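Local coordinates for protein tungsten formylmethanofuran dehydrogenase subunit E (PDB 3D00) that is of unconfirmed function but belongs to the FmdE family implicated in microbial methanogenesis, and binds a zinc ion through a C-terminal treble-clef finger, at residues Y50-E55 with V87-K92; G97-L102 with R146-K151. All blocks are in the same frame, centred on the assembly; numbering follows the deposited sequence. Where two conformers were deposited one is given.

Interactions 1 and 2 are two antiparallel strand pairings of the same mixed sheet. Strands 86-91 and 96-102, one from each, are consecutive in the chain and neighbours in the sheet, probably joined by a bond from Val-100 N to Val-87 O. Interaction 1 lies in the core: backbone hydrogen bonds and mostly apolar side-chain contacts carry it, with a less certain salt bridge at one end and helices covering one face. Interaction 2 is partly buried and includes one of the two outermost strands of this chain's sheet, where two arginines gather near a glutamate of the second subunit. A salt bridge between Glu-55 and Arg-99 and packing of Ile-53 on Leu-150 tie the two together.

Interaction 1 of 2, residues Y50-E55 with V87-K92; sequences YDAICE and VSLYDK
Tyr-90 holds its CG between its own backbone N and carbonyl carbon (chi1 62°), which lays one face of its ring against CB of Asp-51, while Asp-51 places its CG beside its N (chi1 -80°) and so turns its carboxylate toward Lys-92. The first is a CH-pi contact, with this CB 3.9 Å from the ring centroid. The Ile-53 side chain crosses that of Tyr-90 at about a right angle, its CD1 coming obliquely to 3.3 Å from CE1 of Tyr-90. A water bridges Tyr-90 OH and Ala-52 O, so the phenol end is tied to the backbone of the other strand. Beyond the ring, OD1 of Asp-51 meets NZ of Lys-92 in a salt bridge, though the position of NZ is doubtful.

The opposite face carries Ala-52, Cys-54, Val-87 and Leu-89. CD2 of Leu-89 presses on CB of Ala-52 at 3.4 Å, tighter than usual carbon contact, while its CD1 lies 4.0 Å from CE1 of Tyr-50, the two side chains running alongside. Helices 28-42 and 60-67 cover this face. Four backbone hydrogen bonds join the strands, two at Asp-51 with Tyr-90 and two at Ile-53 with Ser-88. Such an antiparallel pair in the interior of a mixed sheet, backed by helices, belongs to the alpha+beta core domain of the FmdE family.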
loop_
_atom_site.group_PDB
_atom_site.type_symbol
_atom_site.label_atom_id
_atom_site.label_comp_id
_atom_site.label_asym_id
_atom_site.label_seq_id
_atom_site.Cartn_x
_atom_site.Cartn_y
_atom_site.Cartn_z
ATOM N N TYR A 50 -2.409 16.328 5.535
ATOM C CA TYR A 50 -1.915 15.352 6.472
ATOM C C TYR A 50 -1.324 14.151 5.753
ATOM O O TYR A 50 -1.782 13.774 4.682
ATOM C CB TYR A 50 -3.046 14.961 7.452
ATOM C CG TYR A 50 -4.302 14.307 6.865
ATOM C CD1 TYR A 50 -4.317 12.970 6.567
ATOM C CD2 TYR A 50 -5.473 15.026 6.660
ATOM C CE1 TYR A 50 -5.419 12.359 6.049
ATOM C CE2 TYR A 50 -6.606 14.415 6.160
ATOM C CZ TYR A 50 -6.555 13.069 5.847
ATOM O OH TYR A 50 -7.640 12.385 5.349
ATOM N N ASP A 51 -0.291 13.572 6.349
ATOM C CA ASP A 51 0.156 12.242 5.985
ATOM C C ASP A 51 -0.395 11.171 6.940
ATOM O O ASP A 51 -0.953 11.470 7.965
ATOM C CB ASP A 51 1.699 12.197 5.895
ATOM C CG ASP A 51 2.249 12.764 4.552
ATOM O OD1 ASP A 51 1.480 13.337 3.755
ATOM O OD2 ASP A 51 3.469 12.611 4.303
ATOM N N ALA A 52 -0.237 9.905 6.603
ATOM C CA ALA A 52 -0.770 8.830 7.460
ATOM C C ALA A 52 0.303 7.789 7.780
ATOM O O ALA A 52 1.192 7.585 6.998
ATOM C CB ALA A 52 -1.965 8.198 6.775
ATOM N N ILE A 53 0.216 7.161 8.943
ATOM C CA ILE A 53 1.049 6.013 9.311
ATOM C C ILE A 53 0.162 4.906 9.842
ATOM O O ILE A 53 -0.650 5.158 10.741
ATOM C CB ILE A 53 2.073 6.345 10.438
ATOM C CG1 ILE A 53 3.265 7.114 9.913
ATOM C CG2 ILE A 53 2.645 5.068 11.066
ATOM C CD1 ILE A 53 3.648 8.145 10.852
ATOM N N CYS A 54 0.265 3.699 9.266
ATOM C CA CYS A 54 -0.352 2.497 9.850
ATOM C C CYS A 54 0.716 1.653 10.483
ATOM O O CYS A 54 1.740 1.470 9.873
ATOM C CB CYS A 54 -1.011 1.631 8.793
ATOM S SG CYS A 54 -2.438 2.400 8.138
ATOM N N GLU A 55 0.457 1.127 11.680
ATOM C CA GLU A 55 1.416 0.363 12.429
ATOM C C GLU A 55 1.207 -1.117 12.270
ATOM O O GLU A 55 1.821 -1.917 12.965
ATOM C CB GLU A 55 1.372 0.760 13.893
ATOM C CG GLU A 55 1.377 2.241 14.041
ATOM C CD GLU A 55 1.470 2.736 15.452
ATOM O OE1 GLU A 55 1.725 1.977 16.404
ATOM O OE2 GLU A 55 1.303 3.951 15.578
ATOM N N VAL A 87 -3.463 3.695 13.734
ATOM C CA VAL A 87 -3.157 4.590 12.625
ATOM C C VAL A 87 -2.941 5.966 13.231
ATOM O O VAL A 87 -3.595 6.304 14.200
ATOM C CB VAL A 87 -4.359 4.653 11.594
ATOM C CG1 VAL A 87 -5.709 4.941 12.338
ATOM C CG2 VAL A 87 -4.103 5.725 10.489
ATOM N N SER A 88 -1.993 6.720 12.679
ATOM C CA SER A 88 -1.882 8.130 12.969
ATOM C C SER A 88 -2.011 8.917 11.682
ATOM O O SER A 88 -1.569 8.465 10.592
ATOM C CB SER A 88 -0.568 8.469 13.664
ATOM O OG SER A 88 0.522 8.290 12.800
ATOM N N LEU A 89 -2.654 10.078 11.810
ATOM C CA LEU A 89 -2.724 11.087 10.765
ATOM C C LEU A 89 -1.970 12.295 11.310
ATOM O O LEU A 89 -2.161 12.650 12.463
ATOM C CB LEU A 89 -4.181 11.423 10.436
ATOM C CG LEU A 89 -5.018 10.237 9.913
ATOM C CD1 LEU A 89 -6.359 10.733 9.535
ATOM C CD2 LEU A 89 -4.405 9.499 8.741
ATOM N N TYR A 90 -1.063 12.885 10.541
ATOM C CA TYR A 90 -0.277 13.979 11.062
ATOM C C TYR A 90 -0.089 15.116 10.057
ATOM O O TYR A 90 -0.129 14.886 8.855
ATOM C CB TYR A 90 1.053 13.481 11.600
ATOM C CG TYR A 90 1.932 12.837 10.582
ATOM C CD1 TYR A 90 1.788 11.482 10.272
ATOM C CD2 TYR A 90 2.917 13.570 9.916
ATOM C CE1 TYR A 90 2.604 10.869 9.343
ATOM C CE2 TYR A 90 3.741 12.960 8.933
ATOM C CZ TYR A 90 3.581 11.610 8.667
ATOM O OH TYR A 90 4.367 10.991 7.715
ATOM N N ASP A 91 0.077 16.341 10.568
ATOM C CA ASP A 91 0.377 17.522 9.734
ATOM C C ASP A 91 1.737 17.303 9.057
ATOM O O ASP A 91 2.753 17.108 9.721
ATOM C CB ASP A 91 0.410 18.804 10.573
ATOM C CG ASP A 91 0.443 20.095 9.723
ATOM O OD1 ASP A 91 1.232 20.179 8.760
ATOM O OD2 ASP A 91 -0.321 21.052 10.039
ATOM N N LYS A 92 1.729 17.333 7.730
ATOM C CA LYS A 92 2.925 17.096 6.925
ATOM C C LYS A 92 4.043 18.103 7.166
ATOM O O LYS A 92 5.209 17.778 6.975
ATOM C CB LYS A 92 2.535 17.154 5.459
ATOM C CG LYS A 92 3.473 16.436 4.598
ATOM C CD LYS A 92 2.949 16.415 3.198
ATOM C CE LYS A 92 3.663 15.384 2.369
ATOM N NZ LYS A 92 2.663 14.552 1.660
HETATM O O HOH W 1 3.616 8.785 6.377
#

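Interaction 2 of 2, residues G97-L102 with R146-K151; sequences GVRVFL and RNVKLK
Phe-101 sets its CE1 over one face of the Arg-146 guanidinium, 3.6 Å above the plane and displaced toward the rim, with ring and guanidinium planes 38° apart. Arg-99 lies alongside Arg-146, pointing the same way, and their guanidinium planes are only 12° apart; NH1 of Arg-99 comes obliquely to 3.1 Å from NH2 of Arg-146. Glu-171 of the second subunit, which forms a salt bridge with Arg-99 NH1 and a long, weak ion pair with Arg-146 NH2, probably offsets the closeness of the two charges. The setting is an antiparallel ladder at the margin of the mixed sheet of the FmdE core, with strand 143-149 forming one edge of this chain's sheet.

Arg-99 runs extended from CG to NE, whereas Arg-146 bends at chi3, and that bend brings its end back beside Phe-101. With an alanine in place of Phe-101 the ring over the guanidinium is gone, and Arg-146 is likely to be freer to turn away from Arg-99. Behind the charged ends, CG1 of Val-148 rests on CB of Arg-99 at 3.8 Å. On the other face CG1 of Val-98 meets OD1 of Asn-147 at 3.7 Å. Arg-99 and Arg-146 exchange two backbone hydrogen bonds, and Gly-97 and Val-148 exchange two more. In the latter pair Val-148 N reaches Gly-97 O at 2.9 Å from 43° above the carbonyl plane.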
loop_
_atom_site.group_PDB
_atom_site.type_symbol
_atom_site.label_atom_id
_atom_site.label_comp_id
_atom_site.label_asym_id
_atom_site.label_seq_id
_atom_site.Cartn_x
_atom_site.Cartn_y
_atom_site.Cartn_z
ATOM N N GLY A 97 0.231 15.292 15.136
ATOM C CA GLY A 97 -0.955 14.539 14.698
ATOM C C GLY A 97 -1.664 13.802 15.805
ATOM O O GLY A 97 -1.471 14.080 16.976
ATOM N N VAL A 98 -2.475 12.822 15.410
ATOM C CA VAL A 98 -3.269 12.052 16.345
ATOM C C VAL A 98 -3.146 10.598 15.995
ATOM O O VAL A 98 -3.172 10.256 14.846
ATOM C CB VAL A 98 -4.771 12.488 16.350
ATOM C CG1 VAL A 98 -4.868 13.909 16.747
ATOM C CG2 VAL A 98 -5.409 12.328 15.002
ATOM N N ARG A 99 -2.996 9.769 17.025
ATOM C CA ARG A 99 -2.946 8.344 16.872
ATOM C C ARG A 99 -4.208 7.753 17.434
ATOM O O ARG A 99 -4.654 8.146 18.523
ATOM C CB ARG A 99 -1.784 7.789 17.650
ATOM C CG ARG A 99 -1.581 6.316 17.487
ATOM C CD ARG A 99 -0.351 5.974 18.327
ATOM N NE ARG A 99 0.035 4.590 18.170
ATOM C CZ ARG A 99 -0.261 3.629 19.010
ATOM N NH1 ARG A 99 -0.940 3.903 20.096
ATOM N NH2 ARG A 99 0.108 2.386 18.733
ATOM N N VAL A 100 -4.761 6.781 16.697
ATOM C CA VAL A 100 -5.973 6.103 17.086
ATOM C C VAL A 100 -5.695 4.624 17.114
ATOM O O VAL A 100 -5.081 4.076 16.212
ATOM C CB VAL A 100 -7.169 6.375 16.124
ATOM C CG1 VAL A 100 -8.423 5.704 16.679
ATOM C CG2 VAL A 100 -7.381 7.852 15.935
ATOM N N PHE A 101 -6.184 3.992 18.165
ATOM C CA PHE A 101 -6.018 2.601 18.368
ATOM C C PHE A 101 -7.210 2.013 19.136
ATOM O O PHE A 101 -8.080 2.742 19.636
ATOM C CB PHE A 101 -4.684 2.365 19.104
ATOM C CG PHE A 101 -4.566 3.032 20.465
ATOM C CD1 PHE A 101 -4.249 4.357 20.573
ATOM C CD2 PHE A 101 -4.734 2.305 21.621
ATOM C CE1 PHE A 101 -4.103 4.949 21.817
ATOM C CE2 PHE A 101 -4.592 2.888 22.881
ATOM C CZ PHE A 101 -4.275 4.211 22.968
ATOM N N LEU A 102 -7.243 0.688 19.214
ATOM C CA LEU A 102 -8.298 -0.018 19.925
ATOM C C LEU A 102 -7.997 -0.109 21.429
ATOM O O LEU A 102 -6.871 -0.378 21.842
ATOM C CB LEU A 102 -8.524 -1.408 19.326
ATOM C CG LEU A 102 -9.577 -1.517 18.214
ATOM C CD1 LEU A 102 -9.304 -0.431 17.231
ATOM C CD2 LEU A 102 -9.576 -2.914 17.539
ATOM N N ARG A 146 -4.811 9.631 20.926
ATOM C CA ARG A 146 -3.757 10.296 21.667
ATOM C C ARG A 146 -3.042 11.251 20.746
ATOM O O ARG A 146 -2.761 10.885 19.627
ATOM C CB ARG A 146 -2.769 9.255 22.182
ATOM C CG ARG A 146 -1.439 9.818 22.538
ATOM C CD ARG A 146 -0.727 8.955 23.532
ATOM N NE ARG A 146 -0.348 7.670 22.941
ATOM C CZ ARG A 146 -0.728 6.461 23.391
ATOM N NH1 ARG A 146 -1.521 6.304 24.456
ATOM N NH2 ARG A 146 -0.281 5.387 22.748
ATOM N N ASN A 147 -2.766 12.465 21.203
ATOM C CA ASN A 147 -1.898 13.373 20.459
ATOM C C ASN A 147 -0.466 12.844 20.359
ATOM O O ASN A 147 0.109 12.356 21.354
ATOM C CB ASN A 147 -1.900 14.765 21.106
ATOM C CG ASN A 147 -3.271 15.385 21.101
ATOM O OD1 ASN A 147 -4.076 15.101 20.190
ATOM N ND2 ASN A 147 -3.563 16.217 22.115
ATOM N N VAL A 148 0.112 12.947 19.158
ATOM C CA VAL A 148 1.482 12.515 18.922
ATOM C C VAL A 148 2.254 13.546 18.093
ATOM O O VAL A 148 1.667 14.353 17.390
ATOM C CB VAL A 148 1.532 11.106 18.230
ATOM C CG1 VAL A 148 0.903 10.038 19.117
ATOM C CG2 VAL A 148 0.901 11.118 16.808
ATOM N N LYS A 149 3.573 13.504 18.181
ATOM C CA LYS A 149 4.432 14.208 17.240
ATOM C C LYS A 149 5.459 13.228 16.677
ATOM O O LYS A 149 6.077 12.444 17.401
ATOM C CB LYS A 149 5.116 15.370 17.911
ATOM C CG LYS A 149 6.024 16.202 17.007
ATOM N N LEU A 150 5.615 13.254 15.360
ATOM C CA LEU A 150 6.502 12.323 14.696
ATOM C C LEU A 150 7.975 12.652 15.001
ATOM O O LEU A 150 8.342 13.804 15.237
ATOM C CB LEU A 150 6.222 12.276 13.180
ATOM C CG LEU A 150 5.020 11.416 12.777
ATOM C CD1 LEU A 150 5.327 9.916 12.890
ATOM C CD2 LEU A 150 3.725 11.737 13.589
ATOM N N LYS A 151 8.784 11.594 15.029
ATOM C CA LYS A 151 10.245 11.697 15.124
ATOM C C LYS A 151 10.787 12.401 13.875
ATOM O O LYS A 151 10.266 12.189 12.795
ATOM C CB LYS A 151 10.880 10.293 15.276
ATOM C CG LYS A 151 10.893 9.745 16.733
ATOM C CD LYS A 151 11.358 8.285 16.824
ATOM C CE LYS A 151 11.160 7.718 18.250
#